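Local coordinates for uncharacterized protein RPA4178 (Rhodopseudomonas palustris, PDB 3LAG) that is of unknown function but adopts a cupin fold, holds a nickel ion on a histidine cluster and can also bind calcium, at residues B[39-44]-B[89-94]. Residues are numbered along the deposited sequence; the frame is centred on the assembly and turned at random.
Sequences YVVVPM and FLEIEL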
loop_
_atom_site.group_PDB
_atom_site.type_symbol
_atom_site.label_atom_id
_atom_site.label_comp_id
_atom_site.label_asym_id
_atom_site.label_seq_id
_atom_site.Cartn_x
_atom_site.Cartn_y
_atom_site.Cartn_z
ATOM N N TYR B 39 6.593 10.108 -1.535
ATOM C CA TYR B 39 5.628 9.046 -1.729
ATOM C C TYR B 39 6.192 7.664 -1.469
ATOM O O TYR B 39 7.402 7.486 -1.267
ATOM C CB TYR B 39 4.965 9.130 -3.111
ATOM C CG TYR B 39 5.864 8.927 -4.304
ATOM C CD1 TYR B 39 5.904 7.705 -4.969
ATOM C CD2 TYR B 39 6.649 9.961 -4.793
ATOM C CE1 TYR B 39 6.699 7.519 -6.072
ATOM C CE2 TYR B 39 7.452 9.781 -5.902
ATOM C CZ TYR B 39 7.475 8.560 -6.531
ATOM O OH TYR B 39 8.266 8.389 -7.643
ATOM N N VAL B 40 5.279 6.704 -1.441
ATOM C CA VAL B 40 5.584 5.298 -1.278
ATOM C C VAL B 40 4.915 4.550 -2.423
ATOM O O VAL B 40 3.767 4.835 -2.777
ATOM C CB VAL B 40 5.022 4.768 0.064
ATOM C CG1 VAL B 40 5.154 3.239 0.179
ATOM C CG2 VAL B 40 5.686 5.469 1.245
ATOM N N VAL B 41 5.650 3.615 -3.009
ATOM C CA VAL B 41 5.108 2.720 -4.018
ATOM C C VAL B 41 4.878 1.356 -3.388
ATOM O O VAL B 41 5.771 0.807 -2.734
ATOM C CB VAL B 41 6.097 2.564 -5.197
ATOM C CG1 VAL B 41 5.568 1.582 -6.239
ATOM C CG2 VAL B 41 6.389 3.924 -5.817
ATOM N N VAL B 42 3.679 0.816 -3.592
ATOM C CA VAL B 42 3.363 -0.546 -3.171
ATOM C C VAL B 42 3.012 -1.349 -4.406
ATOM O O VAL B 42 1.902 -1.224 -4.942
ATOM C CB VAL B 42 2.184 -0.602 -2.181
ATOM C CG1 VAL B 42 1.948 -2.041 -1.743
ATOM C CG2 VAL B 42 2.465 0.287 -0.974
ATOM N N PRO B 43 3.957 -2.170 -4.886
ATOM C CA PRO B 43 3.619 -3.004 -6.035
ATOM C C PRO B 43 2.605 -4.060 -5.644
ATOM O O PRO B 43 2.724 -4.715 -4.600
ATOM C CB PRO B 43 4.958 -3.662 -6.392
ATOM C CG PRO B 43 6.004 -2.739 -5.799
ATOM C CD PRO B 43 5.375 -2.290 -4.512
HETATM N N MSE B 44 1.599 -4.219 -6.489
HETATM C CA MSE B 44 0.568 -5.219 -6.253
HETATM C C MSE B 44 0.808 -6.491 -7.063
HETATM O O MSE B 44 0.104 -7.487 -6.901
HETATM C CB MSE B 44 -0.809 -4.649 -6.586
HETATM C CG MSE B 44 -1.203 -3.419 -5.762
HETATM SE SE MSE B 44 -1.146 -3.693 -3.825
HETATM C CE MSE B 44 -2.264 -5.267 -3.708
ATOM N N PHE B 89 0.284 -0.964 -9.303
ATOM C CA PHE B 89 0.879 -0.516 -8.056
ATOM C C PHE B 89 0.040 0.596 -7.465
ATOM O O PHE B 89 -0.677 1.294 -8.186
ATOM C CB PHE B 89 2.330 -0.045 -8.246
ATOM C CG PHE B 89 2.487 1.076 -9.229
ATOM C CD1 PHE B 89 2.526 2.398 -8.809
ATOM C CD2 PHE B 89 2.656 0.808 -10.578
ATOM C CE1 PHE B 89 2.688 3.430 -9.723
ATOM C CE2 PHE B 89 2.818 1.842 -11.495
ATOM C CZ PHE B 89 2.836 3.151 -11.059
ATOM N N LEU B 90 0.121 0.738 -6.150
ATOM C CA LEU B 90 -0.451 1.881 -5.463
ATOM C C LEU B 90 0.656 2.876 -5.172
ATOM O O LEU B 90 1.793 2.509 -4.869
ATOM C CB LEU B 90 -1.169 1.464 -4.168
ATOM C CG LEU B 90 -2.635 1.029 -4.323
ATOM C CD1 LEU B 90 -2.818 -0.106 -5.308
ATOM C CD2 LEU B 90 -3.225 0.661 -2.964
ATOM N N GLU B 91 0.321 4.145 -5.311
ATOM C CA GLU B 91 1.223 5.214 -4.957
ATOM C C GLU B 91 0.580 6.034 -3.856
ATOM O O GLU B 91 -0.552 6.513 -3.989
ATOM C CB GLU B 91 1.465 6.076 -6.167
ATOM C CG GLU B 91 2.846 6.637 -6.204
ATOM C CD GLU B 91 3.245 7.026 -7.593
ATOM O OE1 GLU B 91 4.087 6.322 -8.195
ATOM O OE2 GLU B 91 2.695 8.029 -8.077
ATOM N N ILE B 92 1.322 6.193 -2.769
ATOM C CA ILE B 92 0.829 6.857 -1.576
ATOM C C ILE B 92 1.628 8.144 -1.389
ATOM O O ILE B 92 2.819 8.102 -1.091
ATOM C CB ILE B 92 0.960 5.938 -0.337
ATOM C CG1 ILE B 92 0.196 4.623 -0.557
ATOM C CG2 ILE B 92 0.448 6.639 0.908
ATOM C CD1 ILE B 92 1.031 3.486 -1.113
ATOM N N GLU B 93 0.973 9.280 -1.609
ATOM C CA GLU B 93 1.619 10.583 -1.570
ATOM C C GLU B 93 1.260 11.290 -0.276
ATOM O O GLU B 93 0.100 11.306 0.129
ATOM C CB GLU B 93 1.163 11.427 -2.757
ATOM C CG GLU B 93 1.566 10.877 -4.103
ATOM C CD GLU B 93 1.004 11.712 -5.225
ATOM O OE1 GLU B 93 -0.195 11.543 -5.541
ATOM O OE2 GLU B 93 1.750 12.542 -5.782
ATOM N N LEU B 94 2.266 11.884 0.373
ATOM C CA LEU B 94 2.058 12.573 1.652
ATOM C C LEU B 94 1.894 14.078 1.446
ATOM O O LEU B 94 2.672 14.702 0.704
ATOM C CB LEU B 94 3.210 12.313 2.629
ATOM C CG LEU B 94 3.392 10.864 3.083
ATOM C CD1 LEU B 94 2.030 10.226 3.361
ATOM C CD2 LEU B 94 4.178 10.043 2.049
#
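Val-40 with Ile-92 and Val-42 with Leu-90 are the two hydrogen-bonded pairs that join strands 39-43 and 87-94 of this cupin beta-barrel, which run antiparallel. Each pair closes with two backbone bonds; the straightest, Val-42 N to Leu-90 O, spans 2.8 Å at an N-H...O angle of 174°. The same carbonyls accept longer CA-H...O contacts, such as Glu-91 CA to Val-40 O at 3.4 Å.

Apolar contacts divide between the two faces. On the face of Val-40, Val-42, Leu-90 and Ile-92, Val-42 CB lies 4.4 Å from Leu-90 CB, and Met-44, present as selenomethionine, rests CG on Leu-90 CD1 at 3.7 Å. Val-40 and Leu-90 also pack against Val-17 and Val-42 of the second subunit, respectively, which places this face at the dimer interface.

The other face carries Tyr-39, Val-41, Phe-89 and Glu-91, and Glu-91 lies near the nickel ion held by His-33, His-35 and His-77. With CG between the backbone N and carbonyl carbon (chi1 65°), the Tyr-39 ring runs out beside Glu-91, its plane 53° from the carboxylate, and also stacks on His-35. Glu-91 CG lies 3.5 Å from Tyr-39 CD1. An alanine in place of Glu-91 lacks the carboxylate and would probably leave the flank of the Tyr-39 ring open and the surroundings of the nickel without that group. Further along, Phe-89 CD1 touches Val-41 CG1 at 4.1 Å. Beside the pocket, Glu-91 OE1 lies 3.6 Å from Tyr-39 CE1.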